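Local atomic coordinates of Blr6230 protein (Bradyrhizobium diazoefficiens USDA 110, PDB entry 5NJW), a protein that probably hydrolyses beta-lactam antibiotics, as a metallo-beta-lactamase of subclass B3 with a two-zinc active site. Residues A72-T77 and A102-T107; E125-L130 and G176-C181; H172-H177 and F199-T204. One frame throughout, in Å; residues are numbered along the deposited sequence. Where two conformers were deposited one is given.

Overall arrangement
All three contacts are largely buried and converge on the dinuclear zinc site, which sits at one edge of the two beta sheets of the metallo-beta-lactamase fold. Contact 1 supplies ligands to both zinc ions from 102-107 and is held by apolar and backbone packing. Contact 2 is richer in polar bonds: an aspartate and an arginine grip the turn after H177, and R126 carries it out toward solvent. Contact 3, with its centre about 10 Å from that of contact 2, shares G176 and H177 with it and orients the H177 ring. The C181-C201 disulfide ties contacts 2 and 3, and A102 N bonds to D127 to join contact 1 to contact 2.

Contact 1 (A72-T77 and A102-T107); sequences AMPQST and AHLDHT. With ZN (zinc ion), chain E; ZN (zinc ion), chain C; OH (hydroxide ion), chain K.
M73 packs against L104 and D105 of the HXHXDH zinc-binding motif, the signature sequence of the metallo-beta-lactamase superfamily, which here begins at H101. The apolar part of the contact belongs to the bent M73 chain. With CG anti to the carbonyl carbon (chi1 -69°) and further turns at chi2 and chi3, its sulfur lies against the backbone and first side-chain carbon of D105, M73 SD being 3.7 Å from D105 CB. The terminal methyl then turns to L104, with M73 CE 4.0 Å from L104 CD1. P74 adds its CD, 3.6 Å from L104 O.

Between the backbones the approach is closer but weakly polar. A72 CA points a C-H at D105 O across 3.2 Å, at an angle of 138°, and the segments share no conventional hydrogen bond. Helix 23-32 closes over this layer, with A30 on M73 and F26 on L104 and D105.

Metal bonds take up the other side of 102-107. H103 ND1 binds one zinc ion, completed by H101, H177 and the hydroxide. D105 and H106 bind the second zinc ion together with H242, the same hydroxide and an oxygen of the bound boric acid. D105 OD2 and H106 NE2 each lie 2.1 Å from that second zinc ion, while D105 OD1 stands 2.8 Å from the hydroxide oxygen.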
ATOM      1  N   ALA A  72      -5.872  -0.898  -7.601  1.00  6.07           N
ATOM      2  CA  ALA A  72      -4.752  -0.730  -8.508  1.00  6.26           C
ATOM      3  C   ALA A  72      -4.999   0.493  -9.393  1.00  6.72           C
ATOM      4  O   ALA A  72      -5.712   1.410  -9.010  1.00  7.26           O
ATOM      5  CB  ALA A  72      -4.515  -2.021  -9.284  1.00  6.49           C
ATOM      6  N   MET A  73      -4.385   0.534 -10.581  1.00  6.55           N
ATOM      7  CA  MET A  73      -4.590   1.682 -11.475  1.00  7.63           C
ATOM      8  C   MET A  73      -6.067   1.810 -11.848  1.00  8.96           C
ATOM      9  O   MET A  73      -6.803   0.811 -11.829  1.00  8.98           O
ATOM     10  CB  MET A  73      -3.767   1.523 -12.760  1.00  8.35           C
ATOM     11  CG  MET A  73      -2.268   1.643 -12.571  1.00  8.82           C
ATOM     12  SD  MET A  73      -1.755   3.335 -12.200  1.00  9.56           S
ATOM     13  CE  MET A  73      -1.935   4.111 -13.824  1.00  8.91           C
ATOM     14  N   PRO A  74      -6.521   3.033 -12.169  1.00  9.21           N
ATOM     15  CA  PRO A  74      -7.930   3.225 -12.529  1.00 11.31           C
ATOM     16  C   PRO A  74      -8.456   2.273 -13.626  1.00 12.26           C
ATOM     17  O   PRO A  74      -9.592   1.849 -13.578  1.00 17.22           O
ATOM     18  CB  PRO A  74      -7.942   4.699 -12.985  1.00 12.03           C
ATOM     19  CG  PRO A  74      -6.920   5.356 -12.138  1.00 11.55           C
ATOM     20  CD  PRO A  74      -5.810   4.325 -12.105  1.00 10.61           C
ATOM     21  N   GLN A  75      -7.607   1.924 -14.585  1.00 11.48           N
ATOM     22  CA  GLN A  75      -7.996   1.042 -15.718  1.00 12.94           C
ATOM     23  C   GLN A  75      -7.975  -0.453 -15.355  1.00 13.26           C
ATOM     24  O   GLN A  75      -8.353  -1.305 -16.183  1.00 14.32           O
ATOM     25  CB  GLN A  75      -7.075   1.273 -16.914  1.00 14.96           C
ATOM     26  CG  GLN A  75      -5.626   1.060 -16.566  1.00 15.74           C
ATOM     27  CD  GLN A  75      -4.878   2.387 -16.326  1.00 18.39           C
ATOM     28  OE1 GLN A  75      -5.242   3.239 -15.458  1.00 15.29           O
ATOM     29  NE2 GLN A  75      -3.820   2.576 -17.099  1.00 18.94           N
ATOM     30  N   SER A  76      -7.524  -0.797 -14.145  1.00 11.37           N
ATOM     31  CA  SER A  76      -7.382  -2.202 -13.745  1.00 10.69           C
ATOM     32  C   SER A  76      -8.447  -2.709 -12.766  1.00  9.71           C
ATOM     33  O   SER A  76      -8.337  -3.847 -12.312  1.00 10.70           O
ATOM     34  CB  SER A  76      -5.998  -2.451 -13.137  1.00 10.58           C
ATOM     35  OG  SER A  76      -4.979  -2.135 -14.065  1.00 11.23           O
ATOM     36  N   THR A  77      -9.485  -1.934 -12.497  1.00  9.75           N
ATOM     37  CA  THR A  77     -10.463  -2.314 -11.469  1.00 10.54           C
ATOM     38  C   THR A  77     -11.171  -3.613 -11.827  1.00 11.75           C
ATOM     39  O   THR A  77     -11.378  -4.471 -10.962  1.00 11.83           O
ATOM     40  CB  THR A  77     -11.440  -1.178 -11.212  1.00 10.84           C
ATOM     41  OG1 THR A  77     -10.659  -0.014 -10.906  1.00 10.74           O
ATOM     42  CG2 THR A  77     -12.411  -1.496 -10.046  1.00 11.16           C
ATOM     43  N   ALA A 102      -2.465   7.438  -0.734  1.00  5.62           N
ATOM     44  CA  ALA A 102      -3.396   7.958  -1.704  1.00  6.30           C
ATOM     45  C   ALA A 102      -2.727   8.405  -2.994  1.00  6.31           C
ATOM     46  O   ALA A 102      -2.731   9.595  -3.323  1.00  8.65           O
ATOM     47  CB  ALA A 102      -4.171   9.108  -1.050  1.00  6.90           C
ATOM     48  N   HIS A 103      -2.152   7.461  -3.732  1.00  5.59           N
ATOM     49  CA  HIS A 103      -1.720   7.655  -5.134  1.00  5.35           C
ATOM     50  C   HIS A 103      -2.530   6.787  -6.070  1.00  5.15           C
ATOM     51  O   HIS A 103      -3.001   5.701  -5.648  1.00  5.16           O
ATOM     52  CB  HIS A 103      -0.242   7.308  -5.302  1.00  5.38           C
ATOM     53  CG  HIS A 103       0.687   8.244  -4.608  1.00  5.60           C
ATOM     54  ND1 HIS A 103       1.972   7.874  -4.278  1.00  5.66           N
ATOM     55  CD2 HIS A 103       0.557   9.538  -4.256  1.00  6.06           C
ATOM     56  CE1 HIS A 103       2.595   8.906  -3.736  1.00  5.81           C
ATOM     57  NE2 HIS A 103       1.749   9.916  -3.683  1.00  6.14           N
ATOM     58  N   LEU A 104      -2.676   7.222  -7.326  1.00  5.29           N
ATOM     59  CA  LEU A 104      -3.578   6.584  -8.273  1.00  5.35           C
ATOM     60  C   LEU A 104      -3.333   5.095  -8.508  1.00  5.26           C
ATOM     61  O   LEU A 104      -4.264   4.402  -8.871  1.00  5.57           O
ATOM     62  CB  LEU A 104      -3.592   7.296  -9.628  1.00  6.36           C
ATOM     63  CG  LEU A 104      -2.474   7.015 -10.610  1.00  6.95           C
ATOM     64  CD1 LEU A 104      -2.905   7.512 -12.003  1.00  7.22           C
ATOM     65  CD2 LEU A 104      -1.175   7.657 -10.127  1.00  7.61           C
ATOM     66  N   ASP A 105      -2.094   4.635  -8.369  1.00  5.08           N
ATOM     67  CA  ASP A 105      -1.813   3.229  -8.566  1.00  5.28           C
ATOM     68  C   ASP A 105      -2.344   2.340  -7.422  1.00  5.28           C
ATOM     69  O   ASP A 105      -2.307   1.116  -7.537  1.00  5.81           O
ATOM     70  CB  ASP A 105      -0.323   2.983  -8.839  1.00  5.52           C
ATOM     71  CG  ASP A 105       0.631   3.561  -7.791  1.00  5.79           C
ATOM     72  OD1 ASP A 105       0.428   4.685  -7.279  1.00  5.95           O
ATOM     73  OD2 ASP A 105       1.649   2.854  -7.502  1.00  6.05           O
ATOM     74  N   HIS A 106      -2.823   2.944  -6.325  1.00  4.95           N
ATOM     75  CA  HIS A 106      -3.429   2.222  -5.200  1.00  5.13           C
ATOM     76  C   HIS A 106      -4.878   2.603  -4.978  1.00  5.52           C
ATOM     77  O   HIS A 106      -5.605   1.866  -4.314  1.00  7.20           O
ATOM     78  CB  HIS A 106      -2.616   2.425  -3.953  1.00  4.89           C
ATOM     79  CG  HIS A 106      -1.188   2.150  -4.189  1.00  4.97           C
ATOM     80  ND1 HIS A 106      -0.707   0.892  -4.457  1.00  4.98           N
ATOM     81  CD2 HIS A 106      -0.132   2.981  -4.313  1.00  5.22           C
ATOM     82  CE1 HIS A 106       0.575   0.969  -4.761  1.00  5.03           C
ATOM     83  NE2 HIS A 106       0.959   2.228  -4.651  1.00  5.37           N
ATOM     84  N   THR A 107      -5.327   3.735  -5.508  1.00  5.43           N
ATOM     85  CA  THR A 107      -6.677   4.251  -5.253  1.00  5.71           C
ATOM     86  C   THR A 107      -7.595   4.195  -6.473  1.00  5.61           C
ATOM     87  O   THR A 107      -8.753   4.615  -6.380  1.00  5.82           O
ATOM     88  CB  THR A 107      -6.606   5.710  -4.831  1.00  5.77           C
ATOM     89  OG1 THR A 107      -6.062   6.435  -5.940  1.00  6.61           O
ATOM     90  CG2 THR A 107      -5.746   5.933  -3.610  1.00  6.08           C
TER
HETATM   91 ZN    ZN E 303       2.658   2.875  -5.657  1.00  5.94          ZN
HETATM   92 ZN    ZN C 301       2.738   5.913  -4.146  1.00  6.22          ZN
HETATM   93  O    OH K 309       2.685   4.902  -5.700  1.00  6.57           O

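Contact 2 (E125-L130 and G176-C181); sequences ERDKPL and GHSPGC. With ZN (zinc ion), chain C; BO3 (boric acid), chain F; EDO (1,2-ethanediol), chain H.
D127 and R126 clasp the type I beta turn S178-C181, which follows the zinc ligand H177 in the metallo-beta-lactamase fold. The carboxylate of D127 serves two groups of the turn. Its OD1 accepts from G180 N at 2.8 Å, the N-H coming from well above the carboxylate plane (69° out of it). On OD2 the syn lone pair receives the hydroxyl of S178, in one of two modelled conformers, at 2.8 Å between S178 OG and D127 OD2. That oxygen also accepts from A102 N, so the buried carboxylate links the turn to the HXHXDH segment.

R126 leaves its backbone with CG anti to the carbonyl carbon, and a bend at chi3 (-46°) swings the guanidinium back over the turn. It takes hold of a single atom side-on: R126 NE and R126 NH1 both donate to P179 O, each at 3.0 Å. The two donors meet the carbonyl differently, NH1 on a lone pair in its plane and NE 51° above that plane. NH1 also forms a salt bridge with D222, which further fixes the guanidinium. A 1,2-ethanediol, probably from the crystallisation liquor, places its O2 over one guanidinium face, with P179 CB over the opposite one, and its O1 also donates to P179 O.

Apolar contacts complete the interface. R126 CB rests on the glycine backbone, 3.9 Å from G180 CA. In one of its two modelled conformers, a methyl of L130 meets the P179 ring, L130 CD2 lying 4.2 Å from P179 CD.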
ATOM      1  N   GLU A 125      -5.572  10.311   8.055  0.70  8.89           N
ATOM      2  CA  GLU A 125      -6.225  11.620   7.996  0.70  9.72           C
ATOM      3  C   GLU A 125      -5.544  12.614   7.059  0.70  8.67           C
ATOM      4  O   GLU A 125      -6.244  13.334   6.361  0.70  8.97           O
ATOM      5  CB  GLU A 125      -6.400  12.205   9.401  0.70 11.66           C
ATOM      6  CG  GLU A 125      -5.121  12.572  10.110  0.70 14.23           C
ATOM      7  CD  GLU A 125      -5.346  13.237  11.450  0.70 17.16           C
ATOM      8  OE1 GLU A 125      -6.509  13.431  11.853  0.70 19.43           O
ATOM      9  OE2 GLU A 125      -4.336  13.557  12.098  0.70 22.57           O
ATOM     10  N   ARG A 126      -4.212  12.639   6.999  1.00  8.29           N
ATOM     11  CA  ARG A 126      -3.558  13.627   6.125  1.00  9.36           C
ATOM     12  C   ARG A 126      -3.650  13.285   4.623  1.00  8.41           C
ATOM     13  O   ARG A 126      -3.346  14.124   3.792  1.00  9.42           O
ATOM     14  CB  ARG A 126      -2.130  13.842   6.581  1.00 10.72           C
ATOM     15  CG  ARG A 126      -2.059  14.455   7.986  1.00 12.33           C
ATOM     16  CD  ARG A 126      -0.759  15.170   8.278  1.00 14.47           C
ATOM     17  NE  ARG A 126       0.402  14.405   7.886  1.00 16.24           N
ATOM     18  CZ  ARG A 126       1.650  14.860   7.827  1.00 16.30           C
ATOM     19  NH1 ARG A 126       2.616  14.070   7.424  1.00 14.87           N
ATOM     20  NH2 ARG A 126       1.959  16.114   8.138  1.00 18.70           N
ATOM     21  N   ASP A 127      -4.070  12.067   4.269  1.00  7.83           N
ATOM     22  CA  ASP A 127      -4.351  11.738   2.880  1.00  8.06           C
ATOM     23  C   ASP A 127      -5.804  12.015   2.491  1.00  7.93           C
ATOM     24  O   ASP A 127      -6.138  11.904   1.312  1.00  7.78           O
ATOM     25  CB  ASP A 127      -3.984  10.283   2.551  1.00  8.00           C
ATOM     26  CG  ASP A 127      -2.529  10.090   2.146  1.00  8.25           C
ATOM     27  OD1 ASP A 127      -1.752  11.061   2.125  1.00  9.03           O
ATOM     28  OD2 ASP A 127      -2.180   8.920   1.834  1.00  8.07           O
ATOM     29  N   LYS A 128      -6.672  12.356   3.451  1.00  9.10           N
ATOM     30  CA  LYS A 128      -8.077  12.599   3.128  1.00  9.88           C
ATOM     31  C   LYS A 128      -8.246  13.650   2.006  1.00  9.32           C
ATOM     32  O   LYS A 128      -9.016  13.406   1.079  1.00  9.45           O
ATOM     33  CB  LYS A 128      -8.871  12.931   4.406  1.00 11.53           C
ATOM     34  CG  LYS A 128     -10.337  13.261   4.173  1.00 12.75           C
ATOM     35  CD  LYS A 128     -11.096  13.389   5.491  1.00 14.37           C
ATOM     36  CE  LYS A 128     -12.537  13.840   5.288  1.00 16.88           C
ATOM     37  NZ  LYS A 128     -13.134  14.157   6.606  1.00 19.39           N
ATOM     38  N   PRO A 129      -7.503  14.786   2.034  1.00  9.86           N
ATOM     39  CA  PRO A 129      -7.707  15.760   0.940  1.00 10.23           C
ATOM     40  C   PRO A 129      -7.336  15.202  -0.432  1.00  9.30           C
ATOM     41  O   PRO A 129      -7.972  15.526  -1.424  1.00  9.62           O
ATOM     42  CB  PRO A 129      -6.781  16.933   1.324  1.00 10.82           C
ATOM     43  CG  PRO A 129      -6.504  16.783   2.777  1.00 12.49           C
ATOM     44  CD  PRO A 129      -6.634  15.330   3.096  1.00 10.66           C
ATOM     45  N   LEU A 130      -6.310  14.352  -0.465  1.00  8.14           N
ATOM     46  CA  LEU A 130      -5.855  13.735  -1.715  0.60  7.98           C
ATOM     47  C   LEU A 130      -6.911  12.788  -2.273  1.00  7.55           C
ATOM     48  O   LEU A 130      -7.212  12.798  -3.468  1.00  8.02           O
ATOM     49  CB  LEU A 130      -4.546  12.958  -1.502  0.60  8.17           C
ATOM     50  CG  LEU A 130      -3.201  13.695  -1.425  0.60  8.65           C
ATOM     51  CD1 LEU A 130      -3.161  14.754  -0.348  0.60  8.96           C
ATOM     52  CD2 LEU A 130      -2.099  12.681  -1.177  0.60  8.44           C
ATOM     53  N   GLY A 176       5.602  10.176   4.563  1.00  6.95           N
ATOM     54  CA  GLY A 176       6.782  10.439   3.742  1.00  6.86           C
ATOM     55  C   GLY A 176       6.415  10.265   2.285  1.00  6.79           C
ATOM     56  O   GLY A 176       6.288  11.231   1.533  1.00  6.75           O
ATOM     57  N   HIS A 177       6.179   9.017   1.894  1.00  6.62           N
ATOM     58  CA  HIS A 177       5.780   8.742   0.521  1.00  6.34           C
ATOM     59  C   HIS A 177       4.471   9.477   0.196  1.00  6.06           C
ATOM     60  O   HIS A 177       4.270   9.924  -0.936  1.00  6.44           O
ATOM     61  CB  HIS A 177       5.710   7.240   0.321  1.00  6.27           C
ATOM     62  CG  HIS A 177       5.368   6.847  -1.069  1.00  5.99           C
ATOM     63  ND1 HIS A 177       6.285   6.779  -2.092  1.00  6.09           N
ATOM     64  CD2 HIS A 177       4.178   6.557  -1.623  1.00  5.62           C
ATOM     65  CE1 HIS A 177       5.680   6.400  -3.203  1.00  6.13           C
ATOM     66  NE2 HIS A 177       4.388   6.301  -2.958  1.00  5.92           N
ATOM     67  N   SER A 178       3.593   9.615   1.185  1.00  6.28           N
ATOM     68  CA  SER A 178       2.447  10.525   1.118  0.70  6.78           C
ATOM     69  C   SER A 178       2.259  11.080   2.522  1.00  7.39           C
ATOM     70  O   SER A 178       2.757  10.488   3.495  1.00  7.26           O
ATOM     71  CB  SER A 178       1.151   9.833   0.656  0.70  6.95           C
ATOM     72  OG  SER A 178       0.606   9.032   1.717  0.70  6.66           O
ATOM     73  N   PRO A 179       1.547  12.216   2.654  1.00  7.42           N
ATOM     74  CA  PRO A 179       1.467  12.786   4.005  1.00  7.76           C
ATOM     75  C   PRO A 179       0.668  11.936   4.980  1.00  8.13           C
ATOM     76  O   PRO A 179       0.921  11.988   6.188  1.00 10.37           O
ATOM     77  CB  PRO A 179       0.814  14.175   3.778  1.00  8.81           C
ATOM     78  CG  PRO A 179       0.173  14.112   2.445  1.00  9.44           C
ATOM     79  CD  PRO A 179       0.935  13.097   1.636  1.00  8.01           C
ATOM     80  N   GLY A 180      -0.285  11.163   4.465  1.00  7.48           N
ATOM     81  CA  GLY A 180      -1.135  10.322   5.309  1.00  7.34           C
ATOM     82  C   GLY A 180      -0.853   8.834   5.206  1.00  6.85           C
ATOM     83  O   GLY A 180      -1.712   8.031   5.552  1.00  7.74           O
ATOM     84  N   CYS A 181       0.324   8.482   4.710  1.00  6.44           N
ATOM     85  CA  CYS A 181       0.707   7.080   4.468  1.00  6.97           C
ATOM     86  C   CYS A 181       0.560   6.298   5.771  1.00  6.92           C
ATOM     87  O   CYS A 181       1.133   6.698   6.792  1.00  7.45           O
ATOM     88  CB  CYS A 181       2.174   7.104   3.977  1.00  8.00           C
ATOM     89  SG  CYS A 181       2.833   5.800   2.936  1.00 10.17           S
TER
HETATM   90 ZN    ZN C 301       2.738   5.913  -4.146  1.00  6.22          ZN
HETATM   91  B   BO3 F 304       5.420   3.362  -4.606  1.00 11.91           B
HETATM   92  O1  BO3 F 304       3.981   3.156  -4.111  1.00  8.81           O
HETATM   93  O2  BO3 F 304       5.685   3.648  -6.090  1.00 22.25           O
HETATM   94  O3  BO3 F 304       6.597   3.182  -3.637  1.00 13.97           O
HETATM   95  C1  EDO H 306       1.008  11.287  10.140  1.00 26.64           C
HETATM   96  O1  EDO H 306       0.329  11.423   8.895  1.00 22.33           O
HETATM   97  C2  EDO H 306       1.029  12.623  10.861  1.00 30.22           C
HETATM   98  O2  EDO H 306       2.309  13.256  10.821  1.00 34.23           O

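Contact 3 (H172-H177 and F199-T204); sequences HATPGH and FFCSGT. With ZN (zinc ion), chain D; ZN (zinc ion), chain C; BO3 (boric acid), chain F.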
ATOM      1  N   HIS A 172      -0.711   2.535  11.779  1.00  7.30           N
ATOM      2  CA  HIS A 172       0.523   3.183  12.163  1.00  7.83           C
ATOM      3  C   HIS A 172       0.787   4.316  11.191  1.00  7.80           C
ATOM      4  O   HIS A 172       0.785   4.119   9.964  1.00  8.34           O
ATOM      5  CB  HIS A 172       1.696   2.235  12.142  1.00  8.17           C
ATOM      6  CG  HIS A 172       1.596   1.157  13.156  1.00  8.21           C
ATOM      7  ND1 HIS A 172       2.037   1.310  14.452  1.00  8.82           N
ATOM      8  CD2 HIS A 172       1.082  -0.084  13.064  1.00  9.64           C
ATOM      9  CE1 HIS A 172       1.801   0.186  15.116  1.00  9.51           C
ATOM     10  NE2 HIS A 172       1.212  -0.666  14.297  1.00 10.76           N
ATOM     11  N   ALA A 173       1.051   5.508  11.714  1.00  7.87           N
ATOM     12  CA  ALA A 173       1.363   6.651  10.859  1.00  8.06           C
ATOM     13  C   ALA A 173       2.804   6.547  10.402  1.00  7.76           C
ATOM     14  O   ALA A 173       3.731   6.632  11.206  1.00  8.71           O
ATOM     15  CB  ALA A 173       1.124   7.943  11.630  1.00  8.60           C
ATOM     16  N   THR A 174       2.997   6.336   9.097  1.00  7.19           N
ATOM     17  CA  THR A 174       4.314   6.187   8.496  1.00  7.58           C
ATOM     18  C   THR A 174       4.430   7.127   7.294  1.00  7.19           C
ATOM     19  O   THR A 174       4.625   6.677   6.166  1.00  6.64           O
ATOM     20  CB  THR A 174       4.560   4.724   8.096  1.00  7.64           C
ATOM     21  OG1 THR A 174       3.429   4.226   7.373  1.00  7.66           O
ATOM     22  CG2 THR A 174       4.760   3.857   9.329  1.00  8.08           C
ATOM     23  N   PRO A 175       4.299   8.440   7.528  1.00  7.45           N
ATOM     24  CA  PRO A 175       4.309   9.407   6.433  1.00  7.54           C
ATOM     25  C   PRO A 175       5.653   9.552   5.735  1.00  6.79           C
ATOM     26  O   PRO A 175       6.688   9.101   6.205  1.00  6.87           O
ATOM     27  CB  PRO A 175       3.908  10.712   7.135  1.00  8.47           C
ATOM     28  CG  PRO A 175       4.471  10.547   8.505  1.00  8.49           C
ATOM     29  CD  PRO A 175       4.133   9.119   8.836  1.00  7.93           C
ATOM     30  N   GLY A 176       5.602  10.176   4.563  1.00  6.95           N
ATOM     31  CA  GLY A 176       6.782  10.439   3.742  1.00  6.86           C
ATOM     32  C   GLY A 176       6.415  10.265   2.285  1.00  6.79           C
ATOM     33  O   GLY A 176       6.288  11.231   1.533  1.00  6.75           O
ATOM     34  N   HIS A 177       6.179   9.017   1.894  1.00  6.62           N
ATOM     35  CA  HIS A 177       5.780   8.742   0.521  1.00  6.34           C
ATOM     36  C   HIS A 177       4.471   9.477   0.196  1.00  6.06           C
ATOM     37  O   HIS A 177       4.270   9.924  -0.936  1.00  6.44           O
ATOM     38  CB  HIS A 177       5.710   7.240   0.321  1.00  6.27           C
ATOM     39  CG  HIS A 177       5.368   6.847  -1.069  1.00  5.99           C
ATOM     40  ND1 HIS A 177       6.285   6.779  -2.092  1.00  6.09           N
ATOM     41  CD2 HIS A 177       4.178   6.557  -1.623  1.00  5.62           C
ATOM     42  CE1 HIS A 177       5.680   6.400  -3.203  1.00  6.13           C
ATOM     43  NE2 HIS A 177       4.388   6.301  -2.958  1.00  5.92           N
ATOM     44  N   PHE A 199       1.198  -4.421   6.641  1.00  5.71           N
ATOM     45  CA  PHE A 199       1.007  -3.875   5.292  1.00  5.91           C
ATOM     46  C   PHE A 199       1.706  -2.509   5.300  1.00  5.97           C
ATOM     47  O   PHE A 199       1.126  -1.495   5.714  1.00  6.78           O
ATOM     48  CB  PHE A 199      -0.475  -3.720   4.983  1.00  5.86           C
ATOM     49  CG  PHE A 199      -1.263  -5.012   5.003  1.00  5.65           C
ATOM     50  CD1 PHE A 199      -1.866  -5.485   6.165  1.00  6.33           C
ATOM     51  CD2 PHE A 199      -1.458  -5.728   3.823  1.00  5.58           C
ATOM     52  CE1 PHE A 199      -2.608  -6.653   6.159  1.00  6.56           C
ATOM     53  CE2 PHE A 199      -2.196  -6.895   3.820  1.00  6.32           C
ATOM     54  CZ  PHE A 199      -2.797  -7.340   4.977  1.00  6.35           C
ATOM     55  N   PHE A 200       2.976  -2.511   4.950  1.00  5.98           N
ATOM     56  CA  PHE A 200       3.804  -1.301   4.968  1.00  6.63           C
ATOM     57  C   PHE A 200       3.308  -0.388   3.836  1.00  7.61           C
ATOM     58  O   PHE A 200       2.927  -0.871   2.767  1.00  9.46           O
ATOM     59  CB  PHE A 200       5.280  -1.681   4.778  1.00  7.88           C
ATOM     60  CG  PHE A 200       6.205  -0.516   4.773  1.00  8.44           C
ATOM     61  CD1 PHE A 200       6.283   0.342   5.873  1.00  9.28           C
ATOM     62  CD2 PHE A 200       7.000  -0.250   3.650  1.00  9.59           C
ATOM     63  CE1 PHE A 200       7.150   1.426   5.831  1.00  9.74           C
ATOM     64  CE2 PHE A 200       7.833   0.836   3.610  1.00  9.79           C
ATOM     65  CZ  PHE A 200       7.918   1.670   4.695  1.00 10.31           C
ATOM     66  N   CYS A 201       3.254   0.915   4.068  1.00  7.04           N
ATOM     67  CA  CYS A 201       2.572   1.792   3.129  1.00  7.86           C
ATOM     68  C   CYS A 201       3.350   2.213   1.925  1.00  8.98           C
ATOM     69  O   CYS A 201       2.733   2.710   1.002  1.00 10.80           O
ATOM     70  CB  CYS A 201       2.046   3.024   3.849  1.00  8.30           C
ATOM     71  SG  CYS A 201       3.269   4.235   4.303  1.00  9.14           S
ATOM     72  N   SER A 202       4.668   2.069   1.966  1.00  8.98           N
ATOM     73  CA  SER A 202       5.674   2.549   0.979  1.00  9.47           C
ATOM     74  C   SER A 202       6.566   3.594   1.613  1.00  9.04           C
ATOM     75  O   SER A 202       6.071   4.521   2.275  1.00  9.88           O
ATOM     76  CB  SER A 202       5.151   3.227  -0.297  1.00 10.34           C
ATOM     77  OG  SER A 202       6.270   3.737  -1.021  1.00 12.37           O
ATOM     78  N   GLY A 203       7.858   3.487   1.346  1.00  8.48           N
ATOM     79  CA  GLY A 203       8.833   4.490   1.770  1.00  8.06           C
ATOM     80  C   GLY A 203       9.789   4.919   0.657  1.00  7.31           C
ATOM     81  O   GLY A 203      10.860   5.449   0.941  1.00  8.15           O
ATOM     82  N   THR A 204       9.384   4.767  -0.605  1.00  7.20           N
ATOM     83  CA  THR A 204      10.185   5.184  -1.751  1.00  7.15           C
ATOM     84  C   THR A 204      10.036   6.704  -1.972  1.00  6.80           C
ATOM     85  O   THR A 204       9.025   7.302  -1.630  1.00  6.09           O
ATOM     86  CB  THR A 204       9.751   4.444  -3.026  1.00  8.24           C
ATOM     87  OG1 THR A 204       8.408   4.839  -3.313  1.00  8.42           O
ATOM     88  CG2 THR A 204       9.870   2.938  -2.859  1.00  9.29           C
TER
HETATM   89 ZN    ZN D 302       2.989   2.814  15.394  1.00 10.55          ZN
HETATM   90 ZN    ZN C 301       2.738   5.913  -4.146  1.00  6.22          ZN
HETATM   91  B   BO3 F 304       5.420   3.362  -4.606  1.00 11.91           B
HETATM   92  O1  BO3 F 304       3.981   3.156  -4.111  1.00  8.81           O
HETATM   93  O2  BO3 F 304       5.685   3.648  -6.090  1.00 22.25           O
HETATM   94  O3  BO3 F 304       6.597   3.182  -3.637  1.00 13.97           O
HETATM   95  O   HOH W   1       6.355   6.832   3.842  1.00  8.32           O
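The imidazole of H177 is held on one face by S202 and at its edge by T204. S202 OG sits over the centre of the H177 ring, 3.2 Å above its plane and poorly angled for a bond to H177 ND1; S202 CB lies 3.9 Å from the ring centroid and 19° off the normal, a CH-pi contact. At the edge, H177 ND1 donates to T204 O at 2.8 Å; the bond is nearly straight (173°), and the acceptor lies exactly in the ring plane. This fixes the ring's rotation and turns the other nitrogen to the metal, H177 NE2 lying 2.1 Å from the zinc ion that H101 and H103 also bind. A trans chi1 (-177°) carries the H177 ring away from its own backbone N and toward 199-204.

The hydroxyls of S202 and T204 meet at the boric acid in the dinuclear zinc site, the probable active site. S202 OG donates to O3 of the boric acid at 2.7 Å; T204 OG1 lies 2.5 Å from the same O3, so short that its details are doubtful. A water accepts from H177 N and donates to T174 O and S202 O, bridging the two backbones. Farther along, T174 OG1 approaches C201 SG to 3.1 Å, although its stronger polar partner is S183; C201 is bonded to C181 by the disulfide.

The contact joins the loops that follow strands 167-173 and 193-199 of one sheet. Helix 219-232 covers them, with T226 and K229 on T174 and the Y223 hydroxyl bonded to T204 O, while helix 268-290 packs on F200 and T204 through L276.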